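Local atomic coordinates of quinone oxidoreductase (Thermus thermophilus, PDB entry 1IYZ), a protein that binds NADPH and probably uses it to reduce quinones. Residues A[114-119]-A[242-247]; A[133-138]-A[293-298]; A[194-199]-A[215-220]. All blocks are in the same frame, centred on the assembly; numbering follows the deposited sequence.

Contact 1 of 3, residues A[114-119]-A[242-247]. With NDP (NADPH dihydro-nicotinamide-adenine-dinucleotide phosphate), chain B.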
loop_
_atom_site.group_PDB
_atom_site.type_symbol
_atom_site.label_atom_id
_atom_site.label_comp_id
_atom_site.label_asym_id
_atom_site.label_seq_id
_atom_site.Cartn_x
_atom_site.Cartn_y
_atom_site.Cartn_z
ATOM N N ALA A 114 1.106 9.350 16.606
ATOM C CA ALA A 114 -0.169 8.716 16.283
ATOM C C ALA A 114 -0.828 8.121 17.515
ATOM O O ALA A 114 -2.022 8.299 17.744
ATOM C CB ALA A 114 0.031 7.635 15.223
ATOM N N TYR A 115 -0.042 7.412 18.311
ATOM C CA TYR A 115 -0.568 6.781 19.509
ATOM C C TYR A 115 -1.003 7.798 20.565
ATOM O O TYR A 115 -2.141 7.750 21.049
ATOM C CB TYR A 115 0.464 5.812 20.087
ATOM C CG TYR A 115 0.014 5.173 21.374
ATOM C CD1 TYR A 115 0.328 5.749 22.607
ATOM C CD2 TYR A 115 -0.777 4.024 21.361
ATOM C CE1 TYR A 115 -0.138 5.194 23.795
ATOM C CE2 TYR A 115 -1.251 3.465 22.536
ATOM C CZ TYR A 115 -0.928 4.052 23.749
ATOM O OH TYR A 115 -1.397 3.499 24.916
ATOM N N LEU A 116 -0.113 8.720 20.923
ATOM C CA LEU A 116 -0.455 9.725 21.923
ATOM C C LEU A 116 -1.648 10.582 21.505
ATOM O O LEU A 116 -2.506 10.907 22.326
ATOM C CB LEU A 116 0.751 10.611 22.222
ATOM C CG LEU A 116 1.887 9.846 22.900
ATOM C CD1 LEU A 116 3.043 10.782 23.187
ATOM C CD2 LEU A 116 1.363 9.208 24.173
ATOM N N ALA A 117 -1.715 10.944 20.230
ATOM C CA ALA A 117 -2.831 11.753 19.759
ATOM C C ALA A 117 -4.158 10.994 19.925
ATOM O O ALA A 117 -5.169 11.572 20.318
ATOM C CB ALA A 117 -2.617 12.139 18.306
ATOM N N LEU A 118 -4.156 9.698 19.634
ATOM C CA LEU A 118 -5.370 8.916 19.766
ATOM C C LEU A 118 -5.702 8.680 21.227
ATOM O O LEU A 118 -6.868 8.730 21.613
ATOM C CB LEU A 118 -5.234 7.574 19.037
ATOM C CG LEU A 118 -5.225 7.609 17.504
ATOM C CD1 LEU A 118 -4.949 6.222 16.952
ATOM C CD2 LEU A 118 -6.557 8.121 16.997
ATOM N N LYS A 119 -4.679 8.426 22.042
ATOM C CA LYS A 119 -4.893 8.177 23.469
ATOM C C LYS A 119 -5.456 9.424 24.150
ATOM O O LYS A 119 -6.397 9.345 24.946
ATOM C CB LYS A 119 -3.584 7.758 24.137
ATOM N N PHE A 242 -2.127 19.764 19.904
ATOM C CA PHE A 242 -1.193 18.687 20.183
ATOM C C PHE A 242 0.224 18.977 19.732
ATOM O O PHE A 242 0.451 19.499 18.638
ATOM C CB PHE A 242 -1.700 17.390 19.534
ATOM C CG PHE A 242 -0.793 16.210 19.739
ATOM C CD1 PHE A 242 0.352 16.048 18.959
ATOM C CD2 PHE A 242 -1.059 15.283 20.740
ATOM C CE1 PHE A 242 1.224 14.986 19.173
ATOM C CE2 PHE A 242 -0.196 14.214 20.967
ATOM C CZ PHE A 242 0.953 14.066 20.179
ATOM N N TRP A 243 1.171 18.631 20.596
ATOM C CA TRP A 243 2.589 18.803 20.308
ATOM C C TRP A 243 3.373 17.739 21.070
ATOM O O TRP A 243 3.427 17.738 22.301
ATOM C CB TRP A 243 3.046 20.211 20.689
ATOM C CG TRP A 243 4.469 20.479 20.346
ATOM C CD1 TRP A 243 5.178 19.934 19.317
ATOM C CD2 TRP A 243 5.363 21.360 21.028
ATOM N NE1 TRP A 243 6.463 20.417 19.318
ATOM C CE2 TRP A 243 6.605 21.296 20.358
ATOM C CE3 TRP A 243 5.239 22.201 22.143
ATOM C CZ2 TRP A 243 7.718 22.038 20.765
ATOM C CZ3 TRP A 243 6.352 22.943 22.550
ATOM C CH2 TRP A 243 7.570 22.853 21.859
ATOM N N LEU A 244 3.974 16.829 20.313
ATOM C CA LEU A 244 4.734 15.695 20.845
ATOM C C LEU A 244 5.898 15.985 21.812
ATOM O O LEU A 244 6.052 15.306 22.828
ATOM C CB LEU A 244 5.247 14.868 19.657
ATOM C CG LEU A 244 5.693 13.406 19.768
ATOM C CD1 LEU A 244 7.174 13.311 19.539
ATOM C CD2 LEU A 244 5.285 12.821 21.102
ATOM N N THR A 245 6.711 16.988 21.495
ATOM C CA THR A 245 7.873 17.313 22.310
ATOM C C THR A 245 7.669 17.315 23.823
ATOM O O THR A 245 8.307 16.540 24.536
ATOM C CB THR A 245 8.468 18.666 21.915
ATOM O OG1 THR A 245 8.654 18.712 20.496
ATOM C CG2 THR A 245 9.803 18.866 22.608
ATOM N N PRO A 246 6.792 18.196 24.337
ATOM C CA PRO A 246 6.554 18.251 25.781
ATOM C C PRO A 246 6.223 16.876 26.339
ATOM O O PRO A 246 6.831 16.423 27.309
ATOM C CB PRO A 246 5.380 19.213 25.900
ATOM C CG PRO A 246 5.561 20.115 24.721
ATOM C CD PRO A 246 5.919 19.151 23.630
ATOM N N LEU A 247 5.259 16.208 25.715
ATOM C CA LEU A 247 4.852 14.882 26.157
ATOM C C LEU A 247 6.056 13.990 26.433
ATOM O O LEU A 247 6.110 13.308 27.449
ATOM C CB LEU A 247 3.951 14.235 25.105
ATOM C CG LEU A 247 2.747 15.099 24.723
ATOM C CD1 LEU A 247 1.809 14.298 23.828
ATOM C CD2 LEU A 247 2.026 15.572 25.988
HETATM P PA NDP B . 4.226 13.161 5.913
HETATM O O1A NDP B . 5.007 12.344 5.349
HETATM O O2A NDP B . 2.741 13.005 6.323
HETATM O O5B NDP B . 4.026 14.596 4.888
HETATM C C5B NDP B . 3.077 15.624 4.999
HETATM C C4B NDP B . 1.894 15.280 4.145
HETATM O O4B NDP B . 0.937 16.243 4.568
HETATM C C3B NDP B . 2.032 15.485 2.630
HETATM O O3B NDP B . 2.626 14.304 2.031
HETATM C C2B NDP B . 0.624 15.897 2.225
HETATM O O2B NDP B . -0.085 14.726 1.842
HETATM C C1B NDP B . 0.021 16.572 3.533
HETATM N N9A NDP B . -0.159 17.986 3.170
HETATM C C8A NDP B . -1.305 18.657 3.047
HETATM N N7A NDP B . -1.055 19.913 2.655
HETATM C C5A NDP B . 0.253 19.975 2.547
HETATM C C6A NDP B . 0.969 21.090 2.133
HETATM N N6A NDP B . 0.392 22.240 1.802
HETATM N N1A NDP B . 2.292 20.936 2.071
HETATM C C2A NDP B . 2.919 19.770 2.392
HETATM N N3A NDP B . 2.219 18.703 2.784
HETATM C C4A NDP B . 0.859 18.794 2.858
HETATM O O3 NDP B . 4.544 14.063 7.155
HETATM P PN NDP B . 5.713 14.416 8.156
HETATM O O1N NDP B . 5.775 13.672 9.398
HETATM O O2N NDP B . 6.320 15.770 7.916
HETATM O O5D NDP B . 4.485 15.282 8.817
HETATM C C5D NDP B . 3.721 16.371 8.172
HETATM C C4D NDP B . 2.648 16.926 9.167
HETATM O O4D NDP B . 2.667 16.172 10.397
HETATM C C3D NDP B . 2.991 18.362 9.566
HETATM O O3D NDP B . 1.794 19.134 9.571
HETATM C C2D NDP B . 3.658 18.197 10.909
HETATM O O2D NDP B . 3.738 19.422 11.621
HETATM C C1D NDP B . 2.678 17.116 11.491
HETATM N N1N NDP B . 3.241 16.525 12.748
HETATM C C2N NDP B . 2.924 17.246 13.925
HETATM C C3N NDP B . 3.436 16.728 15.184
HETATM C C7N NDP B . 3.122 17.441 16.452
HETATM O O7N NDP B . 3.837 17.384 17.483
HETATM N N7N NDP B . 1.994 18.196 16.542
HETATM C C4N NDP B . 4.211 15.552 15.155
HETATM C C5N NDP B . 4.505 14.871 13.998
HETATM C C6N NDP B . 4.020 15.352 12.788
HETATM P P2B NDP B . -1.329 14.798 0.737
HETATM O O1X NDP B . -1.966 13.466 0.814
HETATM O O2X NDP B . -2.205 15.883 1.199
HETATM O O3X NDP B . -0.640 15.100 -0.532
#

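Contact 2 of 3, residues A[133-138]-A[293-298]. With NDP (NADPH dihydro-nicotinamide-adenine-dinucleotide phosphate), chain B.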
loop_
_atom_site.group_PDB
_atom_site.type_symbol
_atom_site.label_atom_id
_atom_site.label_comp_id
_atom_site.label_asym_id
_atom_site.label_seq_id
_atom_site.Cartn_x
_atom_site.Cartn_y
_atom_site.Cartn_z
ATOM N N ALA A 133 -3.765 13.238 5.083
ATOM C CA ALA A 133 -2.394 13.010 4.621
ATOM C C ALA A 133 -2.035 11.560 4.937
ATOM O O ALA A 133 -0.910 11.252 5.327
ATOM C CB ALA A 133 -1.441 13.953 5.327
ATOM N N ALA A 134 -3.017 10.682 4.750
ATOM C CA ALA A 134 -2.905 9.258 5.053
ATOM C C ALA A 134 -1.856 8.425 4.325
ATOM O O ALA A 134 -1.701 7.243 4.613
ATOM C CB ALA A 134 -4.268 8.615 4.885
ATOM N N ALA A 135 -1.139 9.021 3.386
ATOM C CA ALA A 135 -0.124 8.280 2.653
ATOM C C ALA A 135 1.290 8.750 3.014
ATOM O O ALA A 135 2.264 8.370 2.360
ATOM C CB ALA A 135 -0.367 8.425 1.161
ATOM N N GLY A 136 1.396 9.560 4.066
ATOM C CA GLY A 136 2.685 10.072 4.482
ATOM C C GLY A 136 3.235 9.367 5.703
ATOM O O GLY A 136 2.691 8.351 6.139
ATOM N N ALA A 137 4.318 9.902 6.264
ATOM C CA ALA A 137 4.923 9.295 7.436
ATOM C C ALA A 137 3.933 9.246 8.599
ATOM O O ALA A 137 3.595 8.169 9.087
ATOM C CB ALA A 137 6.171 10.055 7.830
ATOM N N LEU A 138 3.454 10.405 9.038
ATOM C CA LEU A 138 2.510 10.443 10.151
ATOM C C LEU A 138 1.188 9.766 9.804
ATOM O O LEU A 138 0.567 9.140 10.661
ATOM C CB LEU A 138 2.258 11.889 10.597
ATOM C CG LEU A 138 1.475 12.135 11.895
ATOM C CD1 LEU A 138 0.029 12.398 11.592
ATOM C CD2 LEU A 138 1.622 10.942 12.837
ATOM N N GLY A 293 3.953 14.651 -3.796
ATOM C CA GLY A 293 3.828 13.465 -4.609
ATOM C C GLY A 293 4.320 12.270 -3.820
ATOM O O GLY A 293 3.818 11.162 -3.999
ATOM N N HIS A 294 5.280 12.498 -2.925
ATOM C CA HIS A 294 5.856 11.419 -2.137
ATOM C C HIS A 294 4.918 10.766 -1.131
ATOM O O HIS A 294 3.904 11.341 -0.729
ATOM C CB HIS A 294 7.117 11.905 -1.410
ATOM C CG HIS A 294 6.893 12.300 0.018
ATOM N ND1 HIS A 294 6.216 13.444 0.382
ATOM C CD2 HIS A 294 7.252 11.692 1.176
ATOM C CE1 HIS A 294 6.167 13.525 1.702
ATOM N NE2 HIS A 294 6.789 12.475 2.207
ATOM N N THR A 295 5.275 9.544 -0.740
ATOM C CA THR A 295 4.523 8.777 0.247
ATOM C C THR A 295 5.525 8.071 1.164
ATOM O O THR A 295 6.609 7.676 0.721
ATOM C CB THR A 295 3.628 7.713 -0.413
ATOM O OG1 THR A 295 4.447 6.703 -1.002
ATOM C CG2 THR A 295 2.759 8.337 -1.485
ATOM N N GLY A 296 5.169 7.922 2.438
ATOM C CA GLY A 296 6.059 7.266 3.376
ATOM C C GLY A 296 6.987 8.234 4.088
ATOM O O GLY A 296 6.819 9.450 4.021
ATOM N N LYS A 297 7.982 7.691 4.770
ATOM C CA LYS A 297 8.934 8.500 5.511
ATOM C C LYS A 297 10.132 8.855 4.651
ATOM O O LYS A 297 10.656 8.019 3.910
ATOM C CB LYS A 297 9.420 7.725 6.736
ATOM C CG LYS A 297 10.316 8.498 7.679
ATOM C CD LYS A 297 9.495 9.370 8.609
ATOM C CE LYS A 297 10.342 9.897 9.750
ATOM N NZ LYS A 297 9.539 10.705 10.699
ATOM N N VAL A 298 10.565 10.103 4.736
ATOM C CA VAL A 298 11.737 10.517 3.991
ATOM C C VAL A 298 12.876 10.084 4.893
ATOM O O VAL A 298 12.850 10.348 6.089
ATOM C CB VAL A 298 11.786 12.041 3.802
ATOM C CG1 VAL A 298 13.142 12.451 3.229
ATOM C CG2 VAL A 298 10.649 12.481 2.883
HETATM P PA NDP B . 4.226 13.161 5.913
HETATM O O1A NDP B . 5.007 12.344 5.349
HETATM O O2A NDP B . 2.741 13.005 6.323
HETATM O O5B NDP B . 4.026 14.596 4.888
HETATM C C5B NDP B . 3.077 15.624 4.999
HETATM C C4B NDP B . 1.894 15.280 4.145
HETATM O O4B NDP B . 0.937 16.243 4.568
HETATM C C3B NDP B . 2.032 15.485 2.630
HETATM O O3B NDP B . 2.626 14.304 2.031
HETATM C C2B NDP B . 0.624 15.897 2.225
HETATM O O2B NDP B . -0.085 14.726 1.842
HETATM C C1B NDP B . 0.021 16.572 3.533
HETATM N N9A NDP B . -0.159 17.986 3.170
HETATM C C8A NDP B . -1.305 18.657 3.047
HETATM N N7A NDP B . -1.055 19.913 2.655
HETATM C C5A NDP B . 0.253 19.975 2.547
HETATM C C6A NDP B . 0.969 21.090 2.133
HETATM N N6A NDP B . 0.392 22.240 1.802
HETATM N N1A NDP B . 2.292 20.936 2.071
HETATM C C2A NDP B . 2.919 19.770 2.392
HETATM N N3A NDP B . 2.219 18.703 2.784
HETATM C C4A NDP B . 0.859 18.794 2.858
HETATM O O3 NDP B . 4.544 14.063 7.155
HETATM P PN NDP B . 5.713 14.416 8.156
HETATM O O1N NDP B . 5.775 13.672 9.398
HETATM O O2N NDP B . 6.320 15.770 7.916
HETATM O O5D NDP B . 4.485 15.282 8.817
HETATM C C5D NDP B . 3.721 16.371 8.172
HETATM C C4D NDP B . 2.648 16.926 9.167
HETATM O O4D NDP B . 2.667 16.172 10.397
HETATM C C3D NDP B . 2.991 18.362 9.566
HETATM O O3D NDP B . 1.794 19.134 9.571
HETATM C C2D NDP B . 3.658 18.197 10.909
HETATM O O2D NDP B . 3.738 19.422 11.621
HETATM C C1D NDP B . 2.678 17.116 11.491
HETATM N N1N NDP B . 3.241 16.525 12.748
HETATM C C2N NDP B . 2.924 17.246 13.925
HETATM C C3N NDP B . 3.436 16.728 15.184
HETATM C C7N NDP B . 3.122 17.441 16.452
HETATM O O7N NDP B . 3.837 17.384 17.483
HETATM N N7N NDP B . 1.994 18.196 16.542
HETATM C C4N NDP B . 4.211 15.552 15.155
HETATM C C5N NDP B . 4.505 14.871 13.998
HETATM C C6N NDP B . 4.020 15.352 12.788
HETATM P P2B NDP B . -1.329 14.798 0.737
HETATM O O1X NDP B . -1.966 13.466 0.814
HETATM O O2X NDP B . -2.205 15.883 1.199
HETATM O O3X NDP B . -0.640 15.100 -0.532
#

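Contact 3 of 3, residues A[194-199]-A[215-220]. With NDP (NADPH dihydro-nicotinamide-adenine-dinucleotide phosphate), chain B.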
loop_
_atom_site.group_PDB
_atom_site.type_symbol
_atom_site.label_atom_id
_atom_site.label_comp_id
_atom_site.label_asym_id
_atom_site.label_seq_id
_atom_site.Cartn_x
_atom_site.Cartn_y
_atom_site.Cartn_z
ATOM N N LEU A 194 -7.846 13.545 12.907
ATOM C CA LEU A 194 -6.461 13.939 13.121
ATOM C C LEU A 194 -6.175 15.022 12.082
ATOM O O LEU A 194 -5.988 14.738 10.903
ATOM C CB LEU A 194 -5.542 12.728 12.950
ATOM C CG LEU A 194 -5.959 11.561 13.850
ATOM C CD1 LEU A 194 -4.993 10.387 13.698
ATOM C CD2 LEU A 194 -6.003 12.040 15.296
ATOM N N GLU A 195 -6.171 16.270 12.536
ATOM C CA GLU A 195 -5.956 17.429 11.668
ATOM C C GLU A 195 -4.506 17.799 11.449
ATOM O O GLU A 195 -3.847 18.296 12.360
ATOM C CB GLU A 195 -6.674 18.645 12.246
ATOM C CG GLU A 195 -7.970 18.989 11.564
ATOM C CD GLU A 195 -7.754 19.567 10.188
ATOM O OE1 GLU A 195 -6.890 20.458 10.061
ATOM O OE2 GLU A 195 -8.454 19.144 9.240
ATOM N N VAL A 196 -4.010 17.578 10.236
ATOM C CA VAL A 196 -2.630 17.924 9.933
ATOM C C VAL A 196 -2.612 19.033 8.890
ATOM O O VAL A 196 -1.567 19.620 8.613
ATOM C CB VAL A 196 -1.837 16.703 9.409
ATOM C CG1 VAL A 196 -1.862 15.587 10.437
ATOM C CG2 VAL A 196 -2.425 16.225 8.106
ATOM N N ARG A 197 -3.783 19.323 8.328
ATOM C CA ARG A 197 -3.919 20.359 7.308
ATOM C C ARG A 197 -4.016 21.736 7.950
ATOM O O ARG A 197 -3.177 22.610 7.708
ATOM C CB ARG A 197 -5.162 20.097 6.464
ATOM C CG ARG A 197 -5.188 18.711 5.840
ATOM C CD ARG A 197 -5.408 18.793 4.344
ATOM N NE ARG A 197 -6.802 19.043 4.006
ATOM C CZ ARG A 197 -7.197 19.677 2.909
ATOM N NH1 ARG A 197 -6.297 20.132 2.045
ATOM N NH2 ARG A 197 -8.490 19.847 2.677
ATOM N N GLY A 198 -5.056 21.927 8.757
ATOM C CA GLY A 198 -5.241 23.189 9.453
ATOM C C GLY A 198 -6.046 24.254 8.737
ATOM O O GLY A 198 -6.686 25.083 9.382
ATOM N N LYS A 199 -6.028 24.234 7.409
ATOM C CA LYS A 199 -6.746 25.235 6.628
ATOM C C LYS A 199 -8.268 25.101 6.684
ATOM O O LYS A 199 -8.980 26.108 6.695
ATOM C CB LYS A 199 -6.269 25.197 5.170
ATOM N N VAL A 215 -8.286 16.291 16.805
ATOM C CA VAL A 215 -6.956 16.504 17.351
ATOM C C VAL A 215 -6.177 17.385 16.388
ATOM O O VAL A 215 -5.958 17.019 15.233
ATOM C CB VAL A 215 -6.213 15.181 17.524
ATOM C CG1 VAL A 215 -4.857 15.425 18.178
ATOM C CG2 VAL A 215 -7.059 14.225 18.341
ATOM N N TYR A 216 -5.768 18.553 16.858
ATOM C CA TYR A 216 -5.029 19.480 16.021
ATOM C C TYR A 216 -3.552 19.124 16.080
ATOM O O TYR A 216 -2.848 19.491 17.018
ATOM C CB TYR A 216 -5.259 20.903 16.516
ATOM C CG TYR A 216 -5.145 21.925 15.431
ATOM C CD1 TYR A 216 -3.926 22.178 14.810
ATOM C CD2 TYR A 216 -6.263 22.613 14.992
ATOM C CE1 TYR A 216 -3.825 23.095 13.773
ATOM C CE2 TYR A 216 -6.177 23.530 13.957
ATOM C CZ TYR A 216 -4.957 23.768 13.349
ATOM O OH TYR A 216 -4.883 24.666 12.310
ATOM N N ILE A 217 -3.084 18.408 15.067
ATOM C CA ILE A 217 -1.694 17.970 15.030
ATOM C C ILE A 217 -0.771 18.854 14.201
ATOM O O ILE A 217 0.436 18.887 14.429
ATOM C CB ILE A 217 -1.614 16.520 14.523
ATOM C CG1 ILE A 217 -2.352 15.605 15.492
ATOM C CG2 ILE A 217 -0.180 16.073 14.419
ATOM C CD1 ILE A 217 -2.433 14.179 15.022
ATOM N N GLY A 218 -1.337 19.579 13.244
ATOM C CA GLY A 218 -0.522 20.447 12.419
ATOM C C GLY A 218 -1.306 21.396 11.537
ATOM O O GLY A 218 -2.526 21.285 11.389
ATOM N N ALA A 219 -0.580 22.349 10.968
ATOM C CA ALA A 219 -1.127 23.346 10.057
ATOM C C ALA A 219 -0.100 23.429 8.932
ATOM O O ALA A 219 0.444 24.495 8.641
ATOM C CB ALA A 219 -1.254 24.684 10.761
ATOM N N ALA A 220 0.170 22.279 8.318
ATOM C CA ALA A 220 1.148 22.164 7.241
ATOM C C ALA A 220 0.783 22.911 5.959
ATOM O O ALA A 220 1.668 23.287 5.187
ATOM C CB ALA A 220 1.399 20.686 6.933
HETATM P PA NDP B . 4.226 13.161 5.913
HETATM O O1A NDP B . 5.007 12.344 5.349
HETATM O O2A NDP B . 2.741 13.005 6.323
HETATM O O5B NDP B . 4.026 14.596 4.888
HETATM C C5B NDP B . 3.077 15.624 4.999
HETATM C C4B NDP B . 1.894 15.280 4.145
HETATM O O4B NDP B . 0.937 16.243 4.568
HETATM C C3B NDP B . 2.032 15.485 2.630
HETATM O O3B NDP B . 2.626 14.304 2.031
HETATM C C2B NDP B . 0.624 15.897 2.225
HETATM O O2B NDP B . -0.085 14.726 1.842
HETATM C C1B NDP B . 0.021 16.572 3.533
HETATM N N9A NDP B . -0.159 17.986 3.170
HETATM C C8A NDP B . -1.305 18.657 3.047
HETATM N N7A NDP B . -1.055 19.913 2.655
HETATM C C5A NDP B . 0.253 19.975 2.547
HETATM C C6A NDP B . 0.969 21.090 2.133
HETATM N N6A NDP B . 0.392 22.240 1.802
HETATM N N1A NDP B . 2.292 20.936 2.071
HETATM C C2A NDP B . 2.919 19.770 2.392
HETATM N N3A NDP B . 2.219 18.703 2.784
HETATM C C4A NDP B . 0.859 18.794 2.858
HETATM O O3 NDP B . 4.544 14.063 7.155
HETATM P PN NDP B . 5.713 14.416 8.156
HETATM O O1N NDP B . 5.775 13.672 9.398
HETATM O O2N NDP B . 6.320 15.770 7.916
HETATM O O5D NDP B . 4.485 15.282 8.817
HETATM C C5D NDP B . 3.721 16.371 8.172
HETATM C C4D NDP B . 2.648 16.926 9.167
HETATM O O4D NDP B . 2.667 16.172 10.397
HETATM C C3D NDP B . 2.991 18.362 9.566
HETATM O O3D NDP B . 1.794 19.134 9.571
HETATM C C2D NDP B . 3.658 18.197 10.909
HETATM O O2D NDP B . 3.738 19.422 11.621
HETATM C C1D NDP B . 2.678 17.116 11.491
HETATM N N1N NDP B . 3.241 16.525 12.748
HETATM C C2N NDP B . 2.924 17.246 13.925
HETATM C C3N NDP B . 3.436 16.728 15.184
HETATM C C7N NDP B . 3.122 17.441 16.452
HETATM O O7N NDP B . 3.837 17.384 17.483
HETATM N N7N NDP B . 1.994 18.196 16.542
HETATM C C4N NDP B . 4.211 15.552 15.155
HETATM C C5N NDP B . 4.505 14.871 13.998
HETATM C C6N NDP B . 4.020 15.352 12.788
HETATM P P2B NDP B . -1.329 14.798 0.737
HETATM O O1X NDP B . -1.966 13.466 0.814
HETATM O O2X NDP B . -2.205 15.883 1.199
HETATM O O3X NDP B . -0.640 15.100 -0.532
#

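Contact 1 of 3, residues A[114-119]-A[242-247]
The nicotinamide end of the NADPH site, at the edge of the Rossmann-type coenzyme domain, is built where L116 and A117 of helix 108-120 pack against F242, L244 and L247, just beyond strand 238-241. F242 has its CG anti to the backbone N (chi1 179°), which turns the ring back to the helix, where it is met in two ways. A117 sets its CB over one face, offset toward the rim, 4.2 Å from F242 CE2, whereas L116 comes in at the edge, in the ring plane, with its CB 3.9 Å from F242 CE2. Another part of the rim, at CD1 and CE1, borders the coenzyme carboxamide, so the phenyl group is a spacer between helix and cofactor.

The carboxamide is read by backbone atoms of the 242-247 segment. Its N7N donates to F242 O at 2.9 Å, and its O7N accepts a nearly straight bond from L244 N at 2.9 Å (171° at the hydrogen). These bonds, with a further one from N7N to I217 O, hold the amide's rotation and so probably favour one setting of the dihydronicotinamide ring. W243 has its ring edge toward O7N, and its ring meets that of Y49 at about a right angle. The leucines close the contact: L116 and L247 slide past each other in opposite directions, while L116 crosses L244 at about a right angle, its CD1 reaching L244 CD2 at 3.7 Å.

Contact 2 of 3, residues A[133-138]-A[293-298]
Two glycines, G136 and G296, face each other with their CA atoms 4.5 Å apart, and a few side chains pack on either side. One hydrogen bond joins the segments: G296 N donates to A135 O at 2.9 Å, in the carbonyl plane and on a lone pair, with 146° at the hydrogen. G296 has a positive phi (91°), at which a CB would be jammed against the carbonyl O of T295. Beside this bond T295 lays its CB and CG2 along A135, CG2 lying 4.1 Å from A135 CB.

On the other side of the glycines, A137 points its CB at the aliphatic part of K297, touching CD at 3.5 Å. The lysine chain leaves with CG anti to its backbone N and bends at chi2 (81°), which brings CD over the alanine methyl; its NZ goes on to N38 and to a salt bridge with E62.

G136 CA lies 3.4 Å from NADPH O1A, an oxygen of the diphosphate. That oxygen accepts a hydrogen bond from A137 N at 2.7 Å, at the first turn of helix 137-148, where the positive end of the helix dipole probably favours the negative charge. A133 CB packs on the adenosine ribose. A type I turn from A133 to G136, between strand 128-131 and this helix, belongs to the Rossmann-fold counterpart of the glycine-rich nucleotide-binding loop.

Contact 3 of 3, residues A[194-199]-A[215-220]
L194 and V215 lie side by side and point the same way from neighbouring parallel strands of the Rossmann sheet, L194 CD2 meeting V215 CB at 3.9 Å. I217 carries this face onward: its CD1 lies 4.0 Å from L194 CB, and its CB runs alongside V196 CG1. With CG2 anti to the backbone N, I217 turns that methyl to the nicotinamide, 3.4 Å from NADPH C2N.

E195 and Y216 occupy the other face. The tyrosine ring reaches across to G198, whose CA sits obliquely to it, near OH. The E195 chain, bent at chi2, curls forward so that OE1 accepts a hydrogen bond from G198 N at 2.7 Å, while OE2 is held by S204; the carboxylate braces the turn after its own strand.

Between the faces, E195 N donates to V215 O, and E195 O accepts from both I217 N and G218 N, the first donor tilted from the carbonyl plane and the second within it. Beyond the strand ends the chains stay paired through A220 N to V196 O. R197 forms a cation-pi contact with Y177 and a salt bridge with E221. I217 O accepts a hydrogen bond from NADPH N7N at 2.7 Å, with 163° at the hydrogen.

How the contacts relate
The three contacts follow the NADPH molecule from its carboxamide to its diphosphate. Contacts 1 and 2 lie about 18 Å apart between centres, with contact 3 about 13 Å from the first and 15 Å from the second. Along the chain the segments of contacts 1 and 2 alternate, and contact 3 is nested inside the loops closed by both. Strands 128-131, 190-195, 212-216 and 238-241, adjacent in one parallel sheet, lead into the cofactor-binding segments, while 293-298 brings in strand 297-301 of the mixed sheet. F242 packs on V215 and A117 on I217, and V196 meets A133 and L138, consistent with a single coenzyme cleft.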